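Local coordinates for KP6 killer toxin subunit alpha (Ustilago maydis virus P6, PDB 4GVB), which recognises cellular receptors as the alpha subunit of a virally encoded, secreted antifungal heterodimer that kills sensitive fungal cells together with the beta subunit, at residues Tyr29-Gly34 with Ser42-Arg47; Asp56-Phe61 with Met72-Leu77. One frame throughout, in Å; residues are numbered along the deposited sequence.

Interaction 1 of 2, residues Tyr29-Gly34 with Ser42-Arg47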
loop_
_atom_site.group_PDB
_atom_site.type_symbol
_atom_site.label_atom_id
_atom_site.label_comp_id
_atom_site.label_asym_id
_atom_site.label_seq_id
_atom_site.Cartn_x
_atom_site.Cartn_y
_atom_site.Cartn_z
ATOM N N TYR A 29 -1.631 -4.518 -4.422
ATOM C CA TYR A 29 -0.902 -4.598 -3.157
ATOM C C TYR A 29 -1.554 -3.757 -2.066
ATOM O O TYR A 29 -1.552 -4.133 -0.897
ATOM C CB TYR A 29 0.549 -4.158 -3.335
ATOM C CG TYR A 29 1.420 -5.198 -3.997
ATOM C CD1 TYR A 29 2.055 -6.173 -3.249
ATOM C CD2 TYR A 29 1.604 -5.203 -5.371
ATOM C CE1 TYR A 29 2.860 -7.131 -3.854
ATOM C CE2 TYR A 29 2.405 -6.156 -5.990
ATOM C CZ TYR A 29 3.032 -7.116 -5.224
ATOM O OH TYR A 29 3.835 -8.064 -5.828
ATOM N N ALA A 30 -2.094 -2.609 -2.449
ATOM C CA ALA A 30 -2.764 -1.732 -1.500
ATOM C C ALA A 30 -4.124 -2.327 -1.113
ATOM O O ALA A 30 -4.522 -2.315 0.054
ATOM C CB ALA A 30 -2.948 -0.361 -2.094
ATOM N N THR A 31 -4.829 -2.858 -2.104
ATOM C CA THR A 31 -6.098 -3.543 -1.851
ATOM C C THR A 31 -5.895 -4.725 -0.939
ATOM O O THR A 31 -6.611 -4.870 0.047
ATOM C CB THR A 31 -6.769 -4.048 -3.152
ATOM O OG1 THR A 31 -7.050 -2.936 -4.001
ATOM C CG2 THR A 31 -8.087 -4.761 -2.822
ATOM N N ALA A 32 -4.932 -5.581 -1.274
ATOM C CA ALA A 32 -4.623 -6.755 -0.464
ATOM C C ALA A 32 -4.398 -6.403 0.995
ATOM O O ALA A 32 -4.874 -7.104 1.872
ATOM C CB ALA A 32 -3.407 -7.486 -1.010
ATOM N N ALA A 33 -3.637 -5.337 1.239
ATOM C CA ALA A 33 -3.308 -4.919 2.603
ATOM C C ALA A 33 -4.509 -4.461 3.415
ATOM O O ALA A 33 -4.436 -4.345 4.651
ATOM C CB ALA A 33 -2.233 -3.816 2.573
ATOM N N GLY A 34 -5.602 -4.161 2.715
ATOM C CA GLY A 34 -6.852 -3.755 3.327
ATOM C C GLY A 34 -7.933 -4.823 3.257
ATOM O O GLY A 34 -9.096 -4.528 3.469
ATOM N N SER A 42 -14.317 -10.086 5.185
ATOM C CA SER A 42 -14.048 -9.787 3.787
ATOM C C SER A 42 -13.520 -11.020 3.049
ATOM O O SER A 42 -13.058 -11.992 3.647
ATOM C CB SER A 42 -13.059 -8.616 3.656
ATOM O OG SER A 42 -11.753 -9.043 3.988
ATOM N N TYR A 43 -13.592 -10.962 1.730
ATOM C CA TYR A 43 -13.021 -11.992 0.882
ATOM C C TYR A 43 -12.059 -11.324 -0.088
ATOM O O TYR A 43 -12.462 -10.423 -0.835
ATOM C CB TYR A 43 -14.141 -12.684 0.099
ATOM C CG TYR A 43 -13.665 -13.764 -0.833
ATOM C CD1 TYR A 43 -13.460 -15.061 -0.374
ATOM C CD2 TYR A 43 -13.421 -13.493 -2.171
ATOM C CE1 TYR A 43 -13.024 -16.053 -1.224
ATOM C CE2 TYR A 43 -12.977 -14.478 -3.025
ATOM C CZ TYR A 43 -12.783 -15.752 -2.548
ATOM O OH TYR A 43 -12.350 -16.752 -3.395
ATOM N N TYR A 44 -10.791 -11.735 -0.065
ATOM C CA TYR A 44 -9.822 -11.182 -1.012
ATOM C C TYR A 44 -9.668 -12.045 -2.268
ATOM O O TYR A 44 -9.050 -13.106 -2.237
ATOM C CB TYR A 44 -8.446 -10.926 -0.374
ATOM C CG TYR A 44 -7.469 -10.332 -1.371
ATOM C CD1 TYR A 44 -7.763 -9.148 -2.030
ATOM C CD2 TYR A 44 -6.263 -10.962 -1.670
ATOM C CE1 TYR A 44 -6.895 -8.604 -2.977
ATOM C CE2 TYR A 44 -5.384 -10.425 -2.613
ATOM C CZ TYR A 44 -5.707 -9.244 -3.260
ATOM O OH TYR A 44 -4.847 -8.691 -4.194
ATOM N N ASP A 45 -10.228 -11.564 -3.365
ATOM C CA ASP A 45 -10.072 -12.210 -4.669
ATOM C C ASP A 45 -8.676 -11.903 -5.199
ATOM O O ASP A 45 -8.483 -10.892 -5.864
ATOM C CB ASP A 45 -11.130 -11.654 -5.630
ATOM C CG ASP A 45 -11.099 -12.329 -7.001
ATOM O OD1 ASP A 45 -10.010 -12.747 -7.444
ATOM O OD2 ASP A 45 -12.170 -12.435 -7.638
ATOM N N ALA A 46 -7.705 -12.767 -4.900
ATOM C CA ALA A 46 -6.302 -12.480 -5.196
ATOM C C ALA A 46 -6.052 -12.383 -6.695
ATOM O O ALA A 46 -5.097 -11.736 -7.139
ATOM C CB ALA A 46 -5.389 -13.529 -4.569
ATOM N N ARG A 47 -6.920 -13.028 -7.465
ATOM C CA ARG A 47 -6.842 -12.978 -8.920
ATOM C C ARG A 47 -7.118 -11.565 -9.436
ATOM O O ARG A 47 -6.217 -10.888 -9.948
ATOM C CB ARG A 47 -7.818 -13.981 -9.545
ATOM C CG ARG A 47 -7.559 -14.251 -11.016
ATOM C CD ARG A 47 -6.118 -14.731 -11.256
ATOM N NE ARG A 47 -5.818 -15.986 -10.564
ATOM C CZ ARG A 47 -4.621 -16.572 -10.551
ATOM N NH1 ARG A 47 -3.595 -16.020 -11.193
ATOM N NH2 ARG A 47 -4.447 -17.714 -9.890
#
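Ala32, in the last turn of the short helix 28-33, and Tyr44, in strand 43-45, outermost in this chain's sheet, are the residues whose CA atoms come nearest across the two segments, Ala32 CA and Tyr44 CA being 6.9 Å apart. The Tyr44 ring lies between the two backbones, against Ala32 and the methyl of Thr31. Tyr44 carries CG anti to its backbone N (chi1 -179°), which extends the ring from the strand toward the helix. Over one face, offset toward the rim, lies the helix backbone itself: Ala32 CA stands 4.1 Å from the ring centroid and 20° off the ring normal, a CH-pi contact. The methyl of the same residue reaches the phenol end, where Ala32 CB is 3.7 Å from Tyr44 CZ and just as near to Tyr44 OH. Against the opposite face comes the strand's own continuation, Ala46 N standing 3.9 Å above the ring plane, so both faces have a neighbour, each offset toward the rim. Thr31 adds its methyl branch obliquely, CG2 lying 4.0 Å from Tyr44 CE1. The hydroxyl branch turns elsewhere: Thr31 OG1 is hydrogen-bonded to Cys18 N of strand 14-19. The contact thus seats the helix beside the sheet: Thr31 also packs on Cys51 of strand 50-53 and Phe61 of helix 58-67, while Tyr29, near the start of the same helix, makes a cation-pi contact with Arg66 of the beta subunit.

Interaction 2 of 2, residues Asp56-Phe61 with Met72-Leu77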
loop_
_atom_site.group_PDB
_atom_site.type_symbol
_atom_site.label_atom_id
_atom_site.label_comp_id
_atom_site.label_asym_id
_atom_site.label_seq_id
_atom_site.Cartn_x
_atom_site.Cartn_y
_atom_site.Cartn_z
ATOM N N ASP A 56 -21.599 -3.729 4.674
ATOM C CA ASP A 56 -21.119 -2.556 3.958
ATOM C C ASP A 56 -19.857 -2.006 4.610
ATOM O O ASP A 56 -19.922 -1.126 5.466
ATOM C CB ASP A 56 -22.199 -1.478 3.930
ATOM C CG ASP A 56 -21.831 -0.323 3.035
ATOM O OD1 ASP A 56 -20.682 -0.296 2.557
ATOM O OD2 ASP A 56 -22.684 0.556 2.814
ATOM N N LEU A 57 -18.711 -2.532 4.199
ATOM C CA LEU A 57 -17.431 -2.122 4.762
ATOM C C LEU A 57 -16.754 -1.065 3.888
ATOM O O LEU A 57 -15.548 -0.824 4.010
ATOM C CB LEU A 57 -16.509 -3.336 4.899
ATOM C CG LEU A 57 -17.057 -4.529 5.689
ATOM C CD1 LEU A 57 -16.029 -5.656 5.761
ATOM C CD2 LEU A 57 -17.484 -4.129 7.091
ATOM N N ARG A 58 -17.523 -0.446 2.996
ATOM C CA ARG A 58 -16.968 0.541 2.066
ATOM C C ARG A 58 -16.244 1.696 2.766
ATOM O O ARG A 58 -15.156 2.127 2.342
ATOM C CB ARG A 58 -18.061 1.080 1.126
ATOM C CG ARG A 58 -18.471 0.117 0.003
ATOM C CD ARG A 58 -19.610 0.695 -0.829
ATOM N NE ARG A 58 -20.775 0.960 0.013
ATOM C CZ ARG A 58 -21.873 1.586 -0.398
ATOM N NH1 ARG A 58 -21.957 2.020 -1.647
ATOM N NH2 ARG A 58 -22.882 1.786 0.441
ATOM N N ASN A 59 -16.839 2.216 3.829
ATOM C CA ASN A 59 -16.244 3.359 4.510
ATOM C C ASN A 59 -14.905 3.001 5.128
ATOM O O ASN A 59 -13.921 3.735 4.981
ATOM C CB ASN A 59 -17.175 3.889 5.594
ATOM C CG ASN A 59 -16.831 5.306 6.006
ATOM O OD1 ASN A 59 -16.534 6.162 5.160
ATOM N ND2 ASN A 59 -16.869 5.566 7.307
ATOM N N GLN A 60 -14.884 1.886 5.852
ATOM C CA GLN A 60 -13.659 1.374 6.443
ATOM C C GLN A 60 -12.605 1.141 5.365
ATOM O O GLN A 60 -11.476 1.610 5.483
ATOM C CB GLN A 60 -13.915 0.067 7.211
ATOM C CG GLN A 60 -14.778 0.215 8.466
ATOM C CD GLN A 60 -16.293 0.192 8.186
ATOM O OE1 GLN A 60 -16.741 0.371 7.053
ATOM N NE2 GLN A 60 -17.076 -0.032 9.236
ATOM N N PHE A 61 -12.966 0.411 4.311
ATOM C CA PHE A 61 -12.002 0.119 3.265
ATOM C C PHE A 61 -11.475 1.412 2.649
ATOM O O PHE A 61 -10.278 1.539 2.332
ATOM C CB PHE A 61 -12.618 -0.793 2.197
ATOM C CG PHE A 61 -11.631 -1.254 1.178
ATOM C CD1 PHE A 61 -10.677 -2.194 1.508
ATOM C CD2 PHE A 61 -11.648 -0.735 -0.110
ATOM C CE1 PHE A 61 -9.750 -2.618 0.584
ATOM C CE2 PHE A 61 -10.703 -1.149 -1.040
ATOM C CZ PHE A 61 -9.767 -2.091 -0.696
ATOM N N MET A 72 -10.792 5.072 -4.197
ATOM C CA MET A 72 -11.414 3.752 -4.135
ATOM C C MET A 72 -12.502 3.610 -5.196
ATOM O O MET A 72 -13.287 4.522 -5.409
ATOM C CB MET A 72 -12.021 3.509 -2.758
ATOM C CG MET A 72 -12.806 2.209 -2.670
ATOM S SD MET A 72 -13.636 2.062 -1.082
ATOM C CE MET A 72 -14.931 3.288 -1.244
ATOM N N SER A 73 -12.520 2.464 -5.866
ATOM C CA SER A 73 -13.644 2.100 -6.717
ATOM C C SER A 73 -14.389 0.912 -6.125
ATOM O O SER A 73 -13.776 -0.016 -5.587
ATOM C CB SER A 73 -13.179 1.753 -8.128
ATOM O OG SER A 73 -12.819 2.915 -8.852
ATOM N N CYS A 74 -15.713 0.953 -6.235
ATOM C CA CYS A 74 -16.570 -0.139 -5.778
ATOM C C CYS A 74 -17.619 -0.475 -6.836
ATOM O O CYS A 74 -18.143 0.416 -7.494
ATOM C CB CYS A 74 -17.285 0.252 -4.489
ATOM S SG CYS A 74 -16.233 0.313 -3.029
ATOM N N ARG A 75 -17.912 -1.764 -6.991
ATOM C CA ARG A 75 -19.060 -2.214 -7.768
ATOM C C ARG A 75 -20.065 -2.867 -6.816
ATOM O O ARG A 75 -19.681 -3.545 -5.862
ATOM C CB ARG A 75 -18.630 -3.222 -8.841
ATOM C CG ARG A 75 -17.573 -2.722 -9.820
ATOM C CD ARG A 75 -18.180 -1.820 -10.897
ATOM N NE ARG A 75 -17.167 -1.104 -11.682
ATOM C CZ ARG A 75 -16.868 0.188 -11.535
ATOM N NH1 ARG A 75 -17.503 0.930 -10.633
ATOM N NH2 ARG A 75 -15.929 0.745 -12.294
ATOM N N SER A 76 -21.349 -2.644 -7.069
ATOM C CA SER A 76 -22.420 -3.311 -6.335
ATOM C C SER A 76 -22.672 -4.690 -6.954
ATOM O O SER A 76 -22.684 -4.825 -8.170
ATOM C CB SER A 76 -23.691 -2.457 -6.389
ATOM O OG SER A 76 -24.821 -3.164 -5.902
ATOM N N LEU A 77 -22.866 -5.718 -6.130
ATOM C CA LEU A 77 -23.056 -7.068 -6.665
ATOM C C LEU A 77 -24.492 -7.564 -6.486
ATOM O O LEU A 77 -25.279 -6.951 -5.761
ATOM C CB LEU A 77 -22.066 -8.054 -6.031
ATOM C CG LEU A 77 -20.578 -7.749 -6.211
ATOM C CD1 LEU A 77 -19.709 -8.671 -5.332
ATOM C CD2 LEU A 77 -20.200 -7.887 -7.681
#
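Met72 and Phe61 meet where helix 58-67 lies against the outer strand 71-76, and the methionine side chain meets the helix at a ring edge and a backbone carbonyl. From CB the chain runs out extended, with CG anti to the backbone N (chi1 174°), and Met72 CG comes 4.1 Å from Phe61 CD2. The sulfur is the centre of the contact: Met72 SD touches Phe61 CD2 at 3.6 Å and sits at the edge of the ring, in its plane, 4.9 Å from the centroid and 84° off the normal. This is a Met-aromatic contact made at the rim of the ring. A bend at chi3 (72°) then carries the terminal methyl along the helix backbone, placing Met72 CE 3.8 Å from Arg58 O, a carbonyl that the sulfur also touches. Two residues farther along the strand, Cys74 SG packs against the aliphatic part of Arg58, 3.8 Å from its CG. Arg58 grips the Asp56 carboxylate side-on: Arg58 NE is hydrogen-bonded to Asp56 OD1, and Arg58 NH2 forms a salt bridge to Asp56 OD2 at 2.7 Å. Asp56 OD1 also accepts from Arg58 N, closing an Asx turn at the helix start, and the two donors approach it from opposite faces of the carboxylate plane. The Cys74-Cys16 disulfide covalently ties strand 71-76 to its antiparallel neighbour 14-19, whose Trp14 makes a cation-pi contact with Arg58, while Phe61 reaches across to Cys51 of strand 50-53.

Interactions 1 and 2 show how a small, disulfide-rich alpha/beta protein can pack two helices against one antiparallel sheet. Both segments of interaction 1 precede those of interaction 2 along the chain; the centres are about 12 Å apart, with the middle of the chain between them. Each uses an outermost strand of the same four-stranded sheet, 43-45 in the first and 71-76 in the second. Phe61 bridges them, with Thr31 CG2 3.8 Å from Phe61 CZ, so helices 28-33 and 58-67 are in direct contact through Phe61. The first helix also reaches the beta subunit, whereas interaction 2 is made within the alpha subunit, without contact to the beta subunit.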